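Local coordinates for protein sulfhydryl oxidase 1 (Homo sapiens, PDB 3LLK) that catalyses the oxidation of thiols to disulfides through a bound FAD, probably handing the electrons on to molecular oxygen, at residues R11-M16 with P252-L257; H67-W72 with T88-R93; F128-A133 with A187-L192. One frame throughout, in Å; residues are numbered along the deposited sequence.

Contact 1 pairs the two ends of the modelled chain, contact 3 joins two helices of the Erv1/Alr region whose segments lie 54 residues apart, and contact 2 joins two successive helices. The centres of contacts 1 and 3 are 17 Å apart, and the two touch through F128, whose CZ lies 3.6 Å from P252 N and 3.7 Å from I255 CD1. Both lie near the cofactor: the side chain of I14 is about 6 Å from FAD and that of L192 about 7 Å. Contact 2 stands apart, its centre 27 Å from the centres of both others. Like segment 11-16, it belongs to the region preceding the Erv1/Alr one, probably the degenerate half of the pseudo-dimer.

Contact 1 (R11-M16 with P252-L257)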
# COMPACT_ATOMS: atom_id res chain seq x y z
N ARG A 11 -9.01 -15.20 -1.88
CA ARG A 11 -9.14 -14.05 -0.98
C ARG A 11 -8.25 -14.10 0.26
O ARG A 11 -8.07 -13.09 0.93
CB ARG A 11 -10.59 -13.90 -0.50
CG ARG A 11 -11.47 -12.98 -1.34
CD ARG A 11 -12.02 -13.68 -2.57
NE ARG A 11 -13.22 -13.00 -3.06
CZ ARG A 11 -13.94 -13.40 -4.10
NH1 ARG A 11 -13.58 -14.48 -4.78
NH2 ARG A 11 -15.03 -12.72 -4.46
N SER A 12 -7.70 -15.27 0.58
CA SER A 12 -6.85 -15.39 1.76
C SER A 12 -5.38 -15.23 1.43
O SER A 12 -4.53 -15.24 2.32
CB SER A 12 -7.07 -16.74 2.44
OG SER A 12 -6.46 -17.78 1.68
N LYS A 13 -5.06 -15.10 0.15
CA LYS A 13 -3.67 -14.98 -0.26
C LYS A 13 -3.31 -13.59 -0.76
O LYS A 13 -4.16 -12.72 -0.89
CB LYS A 13 -3.35 -16.01 -1.36
CG LYS A 13 -3.63 -17.46 -0.99
CD LYS A 13 -2.81 -17.91 0.21
CE LYS A 13 -3.24 -19.30 0.67
NZ LYS A 13 -2.67 -19.67 2.00
N ILE A 14 -2.02 -13.41 -1.04
CA ILE A 14 -1.50 -12.17 -1.56
C ILE A 14 -0.81 -12.62 -2.84
O ILE A 14 -0.08 -13.61 -2.82
CB ILE A 14 -0.43 -11.55 -0.62
CG1 ILE A 14 -1.03 -11.30 0.77
CG2 ILE A 14 0.13 -10.28 -1.23
CD1 ILE A 14 -2.32 -10.53 0.76
N TYR A 15 -1.04 -11.92 -3.94
CA TYR A 15 -0.41 -12.28 -5.20
C TYR A 15 0.73 -11.32 -5.50
O TYR A 15 0.54 -10.10 -5.50
CB TYR A 15 -1.43 -12.28 -6.34
CG TYR A 15 -2.42 -13.41 -6.21
CD1 TYR A 15 -2.11 -14.69 -6.70
CD2 TYR A 15 -3.62 -13.24 -5.52
CE1 TYR A 15 -2.98 -15.76 -6.51
CE2 TYR A 15 -4.49 -14.31 -5.32
CZ TYR A 15 -4.16 -15.56 -5.81
OH TYR A 15 -5.02 -16.61 -5.60
N MET A 16 1.91 -11.86 -5.75
CA MET A 16 3.06 -11.02 -6.04
C MET A 16 2.77 -10.10 -7.22
O MET A 16 3.28 -8.99 -7.29
CB MET A 16 4.30 -11.88 -6.32
CG MET A 16 5.60 -11.08 -6.36
SD MET A 16 6.05 -10.31 -4.75
CE MET A 16 7.03 -11.60 -4.02
N PRO A 252 5.45 -12.72 3.84
CA PRO A 252 6.07 -13.30 2.65
C PRO A 252 5.60 -14.73 2.34
O PRO A 252 5.47 -15.09 1.17
CB PRO A 252 7.56 -13.23 2.96
CG PRO A 252 7.65 -11.99 3.81
CD PRO A 252 6.47 -12.13 4.74
N SER A 253 5.35 -15.52 3.37
CA SER A 253 4.91 -16.90 3.16
C SER A 253 3.51 -16.99 2.59
O SER A 253 3.15 -18.00 1.98
CB SER A 253 4.99 -17.71 4.47
OG SER A 253 4.10 -17.20 5.45
N ASN A 254 2.72 -15.94 2.78
CA ASN A 254 1.35 -15.92 2.27
C ASN A 254 1.25 -15.33 0.87
O ASN A 254 0.16 -15.06 0.37
CB ASN A 254 0.45 -15.14 3.23
CG ASN A 254 -1.01 -15.45 3.03
OD1 ASN A 254 -1.38 -16.62 2.85
ND2 ASN A 254 -1.87 -14.43 3.08
N ILE A 255 2.40 -15.11 0.23
CA ILE A 255 2.40 -14.55 -1.12
C ILE A 255 2.49 -15.66 -2.16
O ILE A 255 3.32 -16.56 -2.04
CB ILE A 255 3.59 -13.60 -1.38
CG1 ILE A 255 3.55 -12.41 -0.42
CG2 ILE A 255 3.53 -13.06 -2.81
CD1 ILE A 255 4.73 -11.48 -0.61
N ILE A 256 1.65 -15.58 -3.18
CA ILE A 256 1.66 -16.55 -4.26
C ILE A 256 2.46 -15.93 -5.40
O ILE A 256 2.11 -14.86 -5.92
CB ILE A 256 0.23 -16.89 -4.72
CG1 ILE A 256 -0.50 -17.65 -3.60
CG2 ILE A 256 0.25 -17.69 -6.01
CD1 ILE A 256 -1.94 -17.94 -3.90
N LEU A 257 3.55 -16.61 -5.77
CA LEU A 257 4.46 -16.17 -6.82
C LEU A 257 3.95 -16.33 -8.26
O LEU A 257 4.21 -15.41 -9.06
CB LEU A 257 5.80 -16.90 -6.68
CG LEU A 257 6.58 -16.57 -5.40
CD1 LEU A 257 7.80 -17.47 -5.29
CD2 LEU A 257 6.98 -15.10 -5.43
O HOH W 1 -3.65 -16.96 4.19
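S12 opens the pairing by offering its carbonyl O to the side-chain amide of N254. The bond from N254 ND2 to S12 O is 2.9 Å long and fairly straight (163°), lies in the carbonyl plane and keeps close to the amide plane. Water 1 donates to both S12 O and N254 OD1, closing a small ring, while N254 ND2 also bonds H249 O; the amide is thus fixed in its flip. K13 lays its CB and CG across the end of I256, with CG only 3.4 Å from I256 CD1, a tight fit. The chain then bends at chi2 (-61°), and NZ reaches N254 OD1 in a weak bond. I14 starts a two-stranded parallel ladder: I14 N bonds N254 O at 3.1 Å, and I14 O takes a short bond of 2.6 Å from I256 N. I255 CA-H also leans on I14 O. Y15 runs alongside I256, its CE1 3.6 Å from I256 CD1, and its hydroxyl is held by D10 N. M16 closes the ladder, M16 N bonding I256 O at 3.0 Å, almost straight at 174°. M16 CE rests on L257 CD2 at 3.8 Å. Strand 14-15 leads directly into helix 16-30, where L19 meets I14 and I255, and F128 of helix 118-134 packs against I255.

Contact 2 (H67-W72 with T88-R93); sequences HSVNEW and TALDDR
R93 reaches across to S68 with NE, 2.8 Å from S68 OG at the guanidinium edge; the bond is weak because it is strongly bent (121°), and a second weak one runs from R93 NE to S68 O. Water 2 strengthens the link, donating to S68 O and accepting from R93 NH2. The motif is a pair of packed helices, 60-75 and 83-92, successive in the chain and joined through strand 80-82. R93 sits just past the end of the second, and its NH1 turns back to bond A89 O at 2.9 Å, almost in the guanidinium plane. That carbonyl also accepts from R93 N, so two donors from one residue finish the helix end. The R93 chain is extended from CG to NE, and a turn at chi4 (66°) brings one guanidinium face against W72 CB. Here R93 NH2 comes within 3.2 Å of W72 CD1, with the two planes 62° apart. A leucine in place of R93 would probably leave A89 O without its side-chain donor and water 2 without one of its partners. Farther in, V69 CG2 packs on the R93 chain at CD and, more loosely, on L90 CD2, while F86 lies against V69 and W72. A89 CB makes a CH-pi contact, 3.8 Å from the centroid of the W72 six-membered ring.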
# COMPACT_ATOMS: atom_id res chain seq x y z
N HIS A 67 16.59 -0.97 -4.43
CA HIS A 67 17.78 -0.43 -3.78
C HIS A 67 18.53 0.49 -4.75
O HIS A 67 19.06 1.54 -4.35
CB HIS A 67 18.70 -1.58 -3.33
CG HIS A 67 20.03 -1.12 -2.80
ND1 HIS A 67 20.19 -0.65 -1.51
CD2 HIS A 67 21.24 -1.01 -3.39
CE1 HIS A 67 21.45 -0.27 -1.34
NE2 HIS A 67 22.10 -0.48 -2.47
N SER A 68 18.57 0.10 -6.02
CA SER A 68 19.26 0.91 -7.03
C SER A 68 18.54 2.25 -7.26
O SER A 68 19.19 3.28 -7.43
CB SER A 68 19.37 0.14 -8.35
OG SER A 68 20.08 0.88 -9.33
N VAL A 69 17.21 2.23 -7.25
CA VAL A 69 16.45 3.46 -7.44
C VAL A 69 16.59 4.32 -6.19
O VAL A 69 16.78 5.53 -6.28
CB VAL A 69 14.96 3.18 -7.69
CG1 VAL A 69 14.19 4.49 -7.74
CG2 VAL A 69 14.78 2.42 -9.01
N ASN A 70 16.51 3.68 -5.02
CA ASN A 70 16.64 4.38 -3.75
C ASN A 70 17.97 5.14 -3.70
O ASN A 70 18.01 6.32 -3.36
CB ASN A 70 16.58 3.38 -2.59
CG ASN A 70 16.44 4.06 -1.24
OD1 ASN A 70 16.90 3.54 -0.23
ND2 ASN A 70 15.80 5.22 -1.22
N GLU A 71 19.06 4.44 -4.04
CA GLU A 71 20.39 5.04 -4.03
C GLU A 71 20.54 6.16 -5.06
O GLU A 71 21.20 7.17 -4.80
CB GLU A 71 21.46 3.97 -4.25
CG GLU A 71 21.63 3.04 -3.06
CD GLU A 71 21.74 3.81 -1.75
OE1 GLU A 71 22.57 4.74 -1.67
OE2 GLU A 71 21.01 3.48 -0.79
N TRP A 72 19.94 5.98 -6.23
CA TRP A 72 20.00 7.01 -7.26
C TRP A 72 19.35 8.29 -6.72
O TRP A 72 19.87 9.39 -6.91
CB TRP A 72 19.27 6.56 -8.52
CG TRP A 72 19.31 7.59 -9.60
CD1 TRP A 72 20.32 7.80 -10.49
CD2 TRP A 72 18.30 8.57 -9.89
NE1 TRP A 72 20.00 8.85 -11.33
CE2 TRP A 72 18.77 9.35 -10.97
CE3 TRP A 72 17.05 8.88 -9.33
CZ2 TRP A 72 18.03 10.41 -11.52
CZ3 TRP A 72 16.31 9.94 -9.87
CH2 TRP A 72 16.81 10.68 -10.95
N THR A 88 14.38 8.12 -17.05
CA THR A 88 15.62 7.61 -17.62
C THR A 88 16.30 6.69 -16.62
O THR A 88 16.86 5.66 -17.01
CB THR A 88 16.56 8.78 -18.00
OG1 THR A 88 15.94 9.56 -19.03
CG2 THR A 88 17.89 8.25 -18.52
N ALA A 89 16.24 7.04 -15.33
CA ALA A 89 16.84 6.22 -14.29
C ALA A 89 16.12 4.88 -14.16
O ALA A 89 16.75 3.84 -13.91
CB ALA A 89 16.80 6.97 -12.95
N LEU A 90 14.80 4.90 -14.32
CA LEU A 90 13.99 3.68 -14.26
C LEU A 90 14.34 2.80 -15.47
O LEU A 90 14.56 1.60 -15.32
CB LEU A 90 12.50 4.01 -14.30
CG LEU A 90 11.90 4.85 -13.15
CD1 LEU A 90 10.43 5.09 -13.43
CD2 LEU A 90 12.07 4.12 -11.83
N ASP A 91 14.39 3.41 -16.65
CA ASP A 91 14.71 2.68 -17.88
C ASP A 91 16.10 2.06 -17.79
O ASP A 91 16.29 0.91 -18.16
CB ASP A 91 14.65 3.60 -19.11
CG ASP A 91 13.27 4.21 -19.33
OD1 ASP A 91 12.27 3.67 -18.80
OD2 ASP A 91 13.19 5.24 -20.05
N ASP A 92 17.07 2.83 -17.28
CA ASP A 92 18.44 2.34 -17.15
C ASP A 92 18.52 1.14 -16.22
O ASP A 92 19.37 0.26 -16.41
CB ASP A 92 19.36 3.43 -16.61
CG ASP A 92 19.69 4.48 -17.64
OD1 ASP A 92 19.29 4.30 -18.82
OD2 ASP A 92 20.34 5.48 -17.29
N ARG A 93 17.63 1.10 -15.24
CA ARG A 93 17.60 0.02 -14.28
C ARG A 93 16.64 -1.09 -14.70
O ARG A 93 16.29 -1.96 -13.91
CB ARG A 93 17.28 0.58 -12.90
CG ARG A 93 18.41 1.49 -12.42
CD ARG A 93 18.07 2.35 -11.21
NE ARG A 93 19.23 3.13 -10.81
CZ ARG A 93 19.78 4.11 -11.54
NH1 ARG A 93 19.27 4.45 -12.71
NH2 ARG A 93 20.87 4.73 -11.10
O HOH W 2 21.71 3.57 -8.27

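Contact 3 (F128-A133 with A187-L192)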
# COMPACT_ATOMS: atom_id res chain seq x y z
N PHE A 128 0.97 -4.27 3.83
CA PHE A 128 2.13 -5.14 3.86
C PHE A 128 3.33 -4.41 4.42
O PHE A 128 4.07 -4.98 5.23
CB PHE A 128 2.42 -5.69 2.46
CG PHE A 128 2.98 -7.08 2.47
CD1 PHE A 128 4.24 -7.33 3.02
CD2 PHE A 128 2.25 -8.15 1.97
CE1 PHE A 128 4.76 -8.62 3.06
CE2 PHE A 128 2.75 -9.45 2.01
CZ PHE A 128 4.01 -9.68 2.56
N LEU A 129 3.52 -3.16 4.02
CA LEU A 129 4.65 -2.37 4.51
C LEU A 129 4.56 -2.21 6.03
O LEU A 129 5.56 -2.34 6.71
CB LEU A 129 4.70 -1.00 3.82
CG LEU A 129 5.03 -1.04 2.32
CD1 LEU A 129 4.94 0.36 1.72
CD2 LEU A 129 6.44 -1.61 2.12
N THR A 130 3.36 -1.93 6.56
CA THR A 130 3.24 -1.77 8.01
C THR A 130 3.56 -3.06 8.76
O THR A 130 4.21 -3.03 9.81
CB THR A 130 1.82 -1.29 8.44
OG1 THR A 130 0.82 -2.23 8.03
CG2 THR A 130 1.53 0.07 7.85
N VAL A 131 3.11 -4.19 8.21
CA VAL A 131 3.36 -5.46 8.85
C VAL A 131 4.83 -5.83 8.80
O VAL A 131 5.39 -6.30 9.78
CB VAL A 131 2.50 -6.59 8.25
CG1 VAL A 131 2.94 -7.94 8.83
CG2 VAL A 131 1.03 -6.33 8.58
N GLN A 132 5.47 -5.63 7.65
CA GLN A 132 6.89 -5.93 7.53
C GLN A 132 7.66 -5.15 8.60
O GLN A 132 8.58 -5.68 9.22
CB GLN A 132 7.41 -5.52 6.15
CG GLN A 132 6.95 -6.39 5.00
CD GLN A 132 7.80 -7.64 4.85
OE1 GLN A 132 7.62 -8.62 5.56
NE2 GLN A 132 8.74 -7.60 3.92
N ALA A 133 7.27 -3.89 8.81
CA ALA A 133 7.93 -3.03 9.79
C ALA A 133 7.68 -3.47 11.23
O ALA A 133 8.45 -3.13 12.13
CB ALA A 133 7.46 -1.58 9.62
N ALA A 187 0.85 -0.78 16.61
CA ALA A 187 -0.23 0.19 16.61
C ALA A 187 -0.45 0.72 15.20
O ALA A 187 -1.58 0.95 14.78
CB ALA A 187 0.10 1.35 17.56
N ALA A 188 0.65 0.93 14.47
CA ALA A 188 0.58 1.44 13.11
C ALA A 188 -0.15 0.44 12.23
O ALA A 188 -0.95 0.81 11.36
CB ALA A 188 1.97 1.71 12.56
N VAL A 189 0.11 -0.85 12.45
CA VAL A 189 -0.56 -1.89 11.69
C VAL A 189 -2.06 -1.83 11.92
O VAL A 189 -2.86 -1.87 10.98
CB VAL A 189 -0.06 -3.30 12.09
CG1 VAL A 189 -1.03 -4.37 11.58
CG2 VAL A 189 1.33 -3.54 11.50
N LEU A 190 -2.45 -1.73 13.19
CA LEU A 190 -3.86 -1.68 13.57
C LEU A 190 -4.51 -0.38 13.13
O LEU A 190 -5.69 -0.35 12.80
CB LEU A 190 -4.01 -1.84 15.08
CG LEU A 190 -3.66 -3.22 15.65
CD1 LEU A 190 -3.68 -3.16 17.17
CD2 LEU A 190 -4.65 -4.25 15.14
N TRP A 191 -3.74 0.70 13.14
CA TRP A 191 -4.28 2.00 12.74
C TRP A 191 -4.71 1.97 11.27
O TRP A 191 -5.78 2.48 10.92
CB TRP A 191 -3.26 3.12 12.92
CG TRP A 191 -3.86 4.46 12.59
CD1 TRP A 191 -4.54 5.28 13.45
CD2 TRP A 191 -3.95 5.08 11.30
NE1 TRP A 191 -5.06 6.36 12.78
CE2 TRP A 191 -4.72 6.26 11.45
CE3 TRP A 191 -3.48 4.75 10.03
CZ2 TRP A 191 -5.01 7.11 10.39
CZ3 TRP A 191 -3.77 5.59 8.96
CH2 TRP A 191 -4.53 6.77 9.15
N LEU A 192 -3.86 1.41 10.42
CA LEU A 192 -4.16 1.36 8.99
C LEU A 192 -5.32 0.41 8.75
O LEU A 192 -6.19 0.67 7.91
CB LEU A 192 -2.94 0.87 8.21
CG LEU A 192 -3.02 1.05 6.68
CD1 LEU A 192 -3.22 2.51 6.33
CD2 LEU A 192 -1.74 0.51 6.05
O HOH W 3 -2.08 -2.64 8.56
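T130 and V189 meet through their branches as the first torsions set them. In T130, chi1 of 60° lodges OG1 between its own backbone N and carbonyl carbon, leaving CG2 beside the N. In V189, chi1 of 164° turns CG1 anti to the backbone N and sets CG2 beside that N, where it meets T130 and V131. V189 CG2 thereby drops onto the T130 backbone, 3.4 Å from T130 O, and also lies 3.7 Å from T130 OG1. The same methyl brushes V131, with V189 CG2 to V131 CG2 at 4.0 Å, so one valine branch straddles two consecutive residues of helix 118-134. T130 CG2 serves another neighbour, meeting L192 CD2 at 3.8 Å with the two side chains crossing at a slant. Helices 118-134 and 185-203 run nearly antiparallel here, their local axes 162° apart in direction and 8.7 Å apart at closest approach, as neighbours in the helical bundle that holds FAD in the Erv1/Alr family. T130 CA and V189 CA are the nearest such pair across the two segments, 5.3 Å apart. L151 of helix 150-161 packs on both T130 and A188, while L243 and L246 of helix 239-249 lie against V189. The polar link is indirect: water 3 donates to T130 OG1 at 3.0 Å and to V189 O at 2.7 Å. T130 OG1 also bonds H127 O, one turn back in its own helix, which ties the hydroxyl down between the carbonyl and the water.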